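Local coordinates for endoglucanase, glycoside hydrolase family 5 protein (Cytophaga hutchinsonii, PDB 5IHS) that probably hydrolyses internal beta-1,4-glucosidic bonds of cellulose as a periplasmic endoglucanase with a TIM-barrel fold, at residues A[73-78]-A[302-307]; A[77-82]-A[315-320]. All coordinates share one frame; numbering follows the deposited sequence.

Contact 1: A[73-78]-A[302-307]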
loop_
_atom_site.group_PDB
_atom_site.type_symbol
_atom_site.label_atom_id
_atom_site.label_comp_id
_atom_site.label_asym_id
_atom_site.label_seq_id
_atom_site.Cartn_x
_atom_site.Cartn_y
_atom_site.Cartn_z
ATOM N N LYS A 73 9.122 11.241 -8.283
ATOM C CA LYS A 73 10.486 11.704 -8.023
ATOM C C LYS A 73 10.551 12.550 -6.759
ATOM O O LYS A 73 11.476 12.403 -5.952
ATOM C CB LYS A 73 11.018 12.492 -9.216
ATOM C CG LYS A 73 12.479 12.870 -9.057
ATOM C CD LYS A 73 13.026 13.570 -10.277
ATOM C CE LYS A 73 14.481 13.943 -10.076
ATOM N NZ LYS A 73 14.969 14.722 -11.231
ATOM N N TRP A 74 9.579 13.449 -6.575
ATOM C CA TRP A 74 9.550 14.304 -5.398
ATOM C C TRP A 74 9.321 13.486 -4.135
ATOM O O TRP A 74 9.924 13.758 -3.087
ATOM C CB TRP A 74 8.467 15.383 -5.573
ATOM C CG TRP A 74 8.447 16.386 -4.469
ATOM C CD1 TRP A 74 7.530 16.487 -3.473
ATOM C CD2 TRP A 74 9.416 17.417 -4.224
ATOM N NE1 TRP A 74 7.855 17.521 -2.629
ATOM C CE2 TRP A 74 9.012 18.105 -3.063
ATOM C CE3 TRP A 74 10.586 17.827 -4.878
ATOM C CZ2 TRP A 74 9.725 19.181 -2.542
ATOM C CZ3 TRP A 74 11.292 18.903 -4.356
ATOM C CH2 TRP A 74 10.863 19.560 -3.204
ATOM N N LEU A 75 8.446 12.483 -4.205
ATOM C CA LEU A 75 8.243 11.613 -3.048
ATOM C C LEU A 75 9.530 10.890 -2.662
ATOM O O LEU A 75 9.816 10.722 -1.476
ATOM C CB LEU A 75 7.112 10.619 -3.312
ATOM C CG LEU A 75 5.712 11.231 -3.361
ATOM C CD1 LEU A 75 4.708 10.174 -3.778
ATOM C CD2 LEU A 75 5.326 11.833 -2.017
ATOM N N ARG A 76 10.322 10.443 -3.638
ATOM C CA ARG A 76 11.608 9.831 -3.313
ATOM C C ARG A 76 12.584 10.863 -2.756
ATOM O O ARG A 76 13.207 10.643 -1.712
ATOM C CB ARG A 76 12.212 9.188 -4.558
ATOM C CG ARG A 76 13.569 8.524 -4.286
ATOM C CD ARG A 76 14.272 8.129 -5.566
ATOM N NE ARG A 76 14.728 9.327 -6.250
ATOM C CZ ARG A 76 15.450 9.342 -7.360
ATOM N NH1 ARG A 76 15.778 8.206 -7.967
ATOM N NH2 ARG A 76 15.839 10.509 -7.859
ATOM N N ASP A 77 12.760 11.984 -3.463
ATOM C CA ASP A 77 13.858 12.892 -3.152
ATOM C C ASP A 77 13.583 13.739 -1.917
ATOM O O ASP A 77 14.498 14.001 -1.132
ATOM C CB ASP A 77 14.120 13.851 -4.308
ATOM C CG ASP A 77 14.695 13.178 -5.537
ATOM O OD1 ASP A 77 15.154 12.015 -5.460
ATOM O OD2 ASP A 77 14.703 13.846 -6.595
ATOM N N ASP A 78 12.350 14.211 -1.748
ATOM C CA ASP A 78 12.013 15.102 -0.644
ATOM C C ASP A 78 11.328 14.385 0.511
ATOM O O ASP A 78 11.610 14.686 1.673
ATOM C CB ASP A 78 11.126 16.254 -1.133
ATOM C CG ASP A 78 10.829 17.250 -0.034
ATOM O OD1 ASP A 78 11.755 17.990 0.353
ATOM O OD2 ASP A 78 9.684 17.261 0.466
ATOM N N GLY A 302 4.470 18.179 -7.667
ATOM C CA GLY A 302 5.299 18.076 -6.482
ATOM C C GLY A 302 5.904 19.423 -6.122
ATOM O O GLY A 302 5.374 20.476 -6.463
ATOM N N GLY A 303 7.033 19.383 -5.423
ATOM C CA GLY A 303 7.694 20.604 -5.002
ATOM C C GLY A 303 7.058 21.300 -3.821
ATOM O O GLY A 303 7.327 22.484 -3.593
ATOM N N TRP A 304 6.253 20.591 -3.037
ATOM C CA TRP A 304 5.429 21.204 -2.001
ATOM C C TRP A 304 6.289 21.741 -0.864
ATOM O O TRP A 304 7.061 20.999 -0.240
ATOM C CB TRP A 304 4.444 20.169 -1.476
ATOM C CG TRP A 304 3.696 19.472 -2.570
ATOM C CD1 TRP A 304 2.983 20.047 -3.573
ATOM C CD2 TRP A 304 3.601 18.063 -2.762
ATOM N NE1 TRP A 304 2.451 19.080 -4.392
ATOM C CE2 TRP A 304 2.807 17.848 -3.904
ATOM C CE3 TRP A 304 4.106 16.962 -2.073
ATOM C CZ2 TRP A 304 2.528 16.570 -4.378
ATOM C CZ3 TRP A 304 3.827 15.702 -2.543
ATOM C CH2 TRP A 304 3.030 15.516 -3.672
ATOM N N ALA A 305 6.147 23.033 -0.596
ATOM C CA ALA A 305 6.866 23.687 0.477
ATOM C C ALA A 305 6.096 23.494 1.776
ATOM O O ALA A 305 5.000 22.933 1.803
ATOM C CB ALA A 305 7.064 25.165 0.147
ATOM N N ASP A 306 6.673 23.960 2.877
ATOM C CA ASP A 306 6.040 23.733 4.170
ATOM C C ASP A 306 4.609 24.251 4.198
ATOM O O ASP A 306 3.722 23.593 4.756
ATOM C CB ASP A 306 6.880 24.359 5.272
ATOM C CG ASP A 306 8.151 23.576 5.535
ATOM O OD1 ASP A 306 8.261 22.415 5.057
ATOM O OD2 ASP A 306 9.027 24.103 6.242
ATOM N N TYR A 307 4.359 25.411 3.585
ATOM C CA TYR A 307 3.019 25.987 3.591
ATOM C C TYR A 307 2.034 25.207 2.728
ATOM O O TYR A 307 0.822 25.465 2.795
ATOM C CB TYR A 307 3.075 27.442 3.113
ATOM C CG TYR A 307 3.656 28.448 4.094
ATOM C CD1 TYR A 307 3.995 28.099 5.397
ATOM C CD2 TYR A 307 3.864 29.762 3.703
ATOM C CE1 TYR A 307 4.519 29.034 6.283
ATOM C CE2 TYR A 307 4.375 30.702 4.585
ATOM C CZ TYR A 307 4.701 30.332 5.878
ATOM O OH TYR A 307 5.216 31.253 6.771
HETATM O O HOH W 1 7.169 18.317 0.034
#
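W74 of helix 69-77 meets the loop 302-307 where the two backbones come closest, 5.8 Å between the CA atoms of W74 and G302. CG anti to the backbone N (chi1 -175°) sends the indole flat against the G302-G303 backbone, where G303 N lies over its centre and the CA of G303 makes a CH-pi contact 3.5 Å from the centroid of the six-membered ring of W74. A CB on G302 would clash with the CB of W74. Beyond the glycines, the edge of W74 is turned to the face of W304 in an offset edge-to-face pair, planes at 84°, with CD1 of W74 3.7 Å from CE3 of W304. On the other face of W74, CB of D78 sits over the ring centre. One water joins the two sides: it accepts from W74 NE1 at 2.9 Å and donates to D78 OD2 and to the carbonyl O of W304. L75 CD2 touches the edge of the W304 ring, whose NE1 bonds to S299 O. Helix 69-77 is thus joined to the loop leading from strand 279-284 to helix 311-329, with L75 and W304 both resting on I284 of strand 279-284.

Contact 2: A[77-82]-A[315-320]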
loop_
_atom_site.group_PDB
_atom_site.type_symbol
_atom_site.label_atom_id
_atom_site.label_comp_id
_atom_site.label_asym_id
_atom_site.label_seq_id
_atom_site.Cartn_x
_atom_site.Cartn_y
_atom_site.Cartn_z
ATOM N N ASP A 77 12.760 11.984 -3.463
ATOM C CA ASP A 77 13.858 12.892 -3.152
ATOM C C ASP A 77 13.583 13.739 -1.917
ATOM O O ASP A 77 14.498 14.001 -1.132
ATOM C CB ASP A 77 14.120 13.851 -4.308
ATOM C CG ASP A 77 14.695 13.178 -5.537
ATOM O OD1 ASP A 77 15.154 12.015 -5.460
ATOM O OD2 ASP A 77 14.703 13.846 -6.595
ATOM N N ASP A 78 12.350 14.211 -1.748
ATOM C CA ASP A 78 12.013 15.102 -0.644
ATOM C C ASP A 78 11.328 14.385 0.511
ATOM O O ASP A 78 11.610 14.686 1.673
ATOM C CB ASP A 78 11.126 16.254 -1.133
ATOM C CG ASP A 78 10.829 17.250 -0.034
ATOM O OD1 ASP A 78 11.755 17.990 0.353
ATOM O OD2 ASP A 78 9.684 17.261 0.466
ATOM N N TRP A 79 10.412 13.467 0.226
ATOM C CA TRP A 79 9.740 12.736 1.289
ATOM C C TRP A 79 10.496 11.478 1.716
ATOM O O TRP A 79 10.139 10.881 2.732
ATOM C CB TRP A 79 8.300 12.368 0.882
ATOM C CG TRP A 79 7.359 13.544 0.823
ATOM C CD1 TRP A 79 7.555 14.727 0.166
ATOM C CD2 TRP A 79 6.077 13.644 1.446
ATOM N NE1 TRP A 79 6.479 15.557 0.346
ATOM C CE2 TRP A 79 5.561 14.919 1.139
ATOM C CE3 TRP A 79 5.329 12.787 2.256
ATOM C CZ2 TRP A 79 4.330 15.358 1.616
ATOM C CZ3 TRP A 79 4.107 13.235 2.725
ATOM C CH2 TRP A 79 3.631 14.505 2.408
ATOM N N LYS A 80 11.498 11.042 0.956
ATOM C CA LYS A 80 12.274 9.842 1.282
ATOM C C LYS A 80 11.397 8.589 1.308
ATOM O O LYS A 80 11.648 7.658 2.071
ATOM C CB LYS A 80 13.073 10.002 2.580
ATOM C CG LYS A 80 13.866 11.306 2.667
ATOM C CD LYS A 80 14.821 11.538 1.503
ATOM C CE LYS A 80 15.598 12.836 1.705
ATOM N NZ LYS A 80 16.476 13.171 0.562
ATOM N N CYS A 81 10.398 8.532 0.432
ATOM C CA CYS A 81 9.633 7.300 0.272
ATOM C C CYS A 81 10.491 6.196 -0.333
ATOM O O CYS A 81 11.193 6.409 -1.330
ATOM C CB CYS A 81 8.445 7.526 -0.662
ATOM S SG CYS A 81 7.134 8.542 -0.031
ATOM N N THR A 82 10.374 4.990 0.227
ATOM C CA THR A 82 10.940 3.797 -0.387
ATOM C C THR A 82 9.892 2.962 -1.115
ATOM O O THR A 82 10.255 1.985 -1.788
ATOM C CB THR A 82 11.694 2.960 0.643
ATOM O OG1 THR A 82 10.799 2.629 1.707
ATOM C CG2 THR A 82 12.908 3.712 1.182
ATOM N N LEU A 315 3.423 15.530 9.641
ATOM C CA LEU A 315 3.725 14.448 10.572
ATOM C C LEU A 315 4.310 13.253 9.832
ATOM O O LEU A 315 5.341 12.689 10.223
ATOM C CB LEU A 315 2.440 14.053 11.306
ATOM C CG LEU A 315 2.577 12.990 12.394
ATOM C CD1 LEU A 315 1.375 13.088 13.323
ATOM C CD2 LEU A 315 2.670 11.579 11.830
ATOM N N VAL A 316 3.650 12.849 8.748
ATOM C CA VAL A 316 4.047 11.650 8.022
ATOM C C VAL A 316 5.365 11.864 7.292
ATOM O O VAL A 316 6.238 10.984 7.285
ATOM C CB VAL A 316 2.901 11.270 7.072
ATOM C CG1 VAL A 316 3.326 10.243 6.068
ATOM C CG2 VAL A 316 1.690 10.844 7.895
ATOM N N ARG A 317 5.520 13.025 6.645
ATOM C CA ARG A 317 6.766 13.337 5.951
ATOM C C ARG A 317 7.936 13.385 6.920
ATOM O O ARG A 317 9.032 12.885 6.618
ATOM C CB ARG A 317 6.638 14.664 5.199
ATOM C CG ARG A 317 7.909 15.105 4.507
ATOM C CD ARG A 317 7.682 16.416 3.740
ATOM N NE ARG A 317 8.908 16.997 3.213
ATOM C CZ ARG A 317 9.738 17.779 3.904
ATOM N NH1 ARG A 317 9.502 18.088 5.176
ATOM N NH2 ARG A 317 10.835 18.231 3.323
ATOM N N ASP A 318 7.733 13.965 8.100
ATOM C CA ASP A 318 8.818 14.008 9.071
ATOM C C ASP A 318 9.238 12.598 9.487
ATOM O O ASP A 318 10.438 12.319 9.627
ATOM C CB ASP A 318 8.401 14.817 10.297
ATOM C CG ASP A 318 8.366 16.333 10.057
ATOM O OD1 ASP A 318 8.819 16.810 8.990
ATOM O OD2 ASP A 318 7.899 17.057 10.982
ATOM N N ASP A 319 8.268 11.696 9.694
ATOM C CA ASP A 319 8.590 10.311 10.047
ATOM C C ASP A 319 9.353 9.614 8.922
ATOM O O ASP A 319 10.342 8.918 9.174
ATOM C CB ASP A 319 7.305 9.561 10.421
ATOM C CG ASP A 319 7.525 8.074 10.679
ATOM O OD1 ASP A 319 7.953 7.737 11.808
ATOM O OD2 ASP A 319 7.279 7.242 9.760
ATOM N N LEU A 320 8.923 9.803 7.670
ATOM C CA LEU A 320 9.640 9.221 6.533
ATOM C C LEU A 320 11.077 9.721 6.455
ATOM O O LEU A 320 12.009 8.934 6.244
ATOM C CB LEU A 320 8.923 9.545 5.223
ATOM C CG LEU A 320 7.580 8.849 5.012
ATOM C CD1 LEU A 320 6.869 9.418 3.808
ATOM C CD2 LEU A 320 7.757 7.365 4.857
#
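OD2 of D78 is gripped by R317, whose NE donates to it at 2.9 Å (N-H...O angle 154°) from above the carboxylate plane, while NH2 adds a weak bond to the same oxygen, which also takes a hydrogen from a water. NH2 also donates to D78 OD1 at 3.1 Å, a straighter bond of 164° on the syn side. The result is a side-on salt bridge, one nitrogen to each oxygen, with both oxygens near the guanidinium plane and the two flat groups 27° apart. Holding both carboxylate oxygens fixes the rotation of the guanidinium.

The aliphatic part of the arginine crosses W79. R317 runs extended from CG to NE, CG anti to the backbone N, and this lays its methylenes over one indole face: CB lies 3.7 Å from W79 CE3, and CD sits 3.7 Å from the centroid of the five-membered ring as a CH-pi contact. The charged group itself stands nearly upright to the ring and is at most weakly attracted to it. Without the indole, as with an alanine here, the R317 methylenes would probably lose the surface they lie on, and the guanidinium would be less firmly held at D78.

One helical turn on, L320 packs tightly, its CB 3.1 Å from the carbonyl O of W79; its CD1 meets the W79 ring edge and lies 3.9 Å from SG of C81. K80, with positive phi, turns the chain after the helix, and its NZ bonds to D77 O at 2.7 Å. Helix 311-329 therefore lies against the turn that carries helix 69-77 into barrel strand 83-89. Further along this helix, R321 and N324 bond to the carbonyls of D78 and K80, while W79 and C81 rest on M55 of strand 53-57.

Contacts 1 and 2 have centres about 9 Å apart and both draw on the 73-82 region, with D77 and D78 in common, where helix 69-77 passes into the turn before strand 83-89. Their partners come more than 220 residues later, first the loop 302-307 and then helix 311-329, both following the last barrel strand, 279-284. The two contacts also touch directly: W79 NE1 packs against the rings of W74 and W304, and C81 N probably bonds to L75 O. Together they join the C-terminal loop and helix to the segment between the first two barrel strands, near where the eight-stranded parallel barrel closes between strands 53-57 and 279-284.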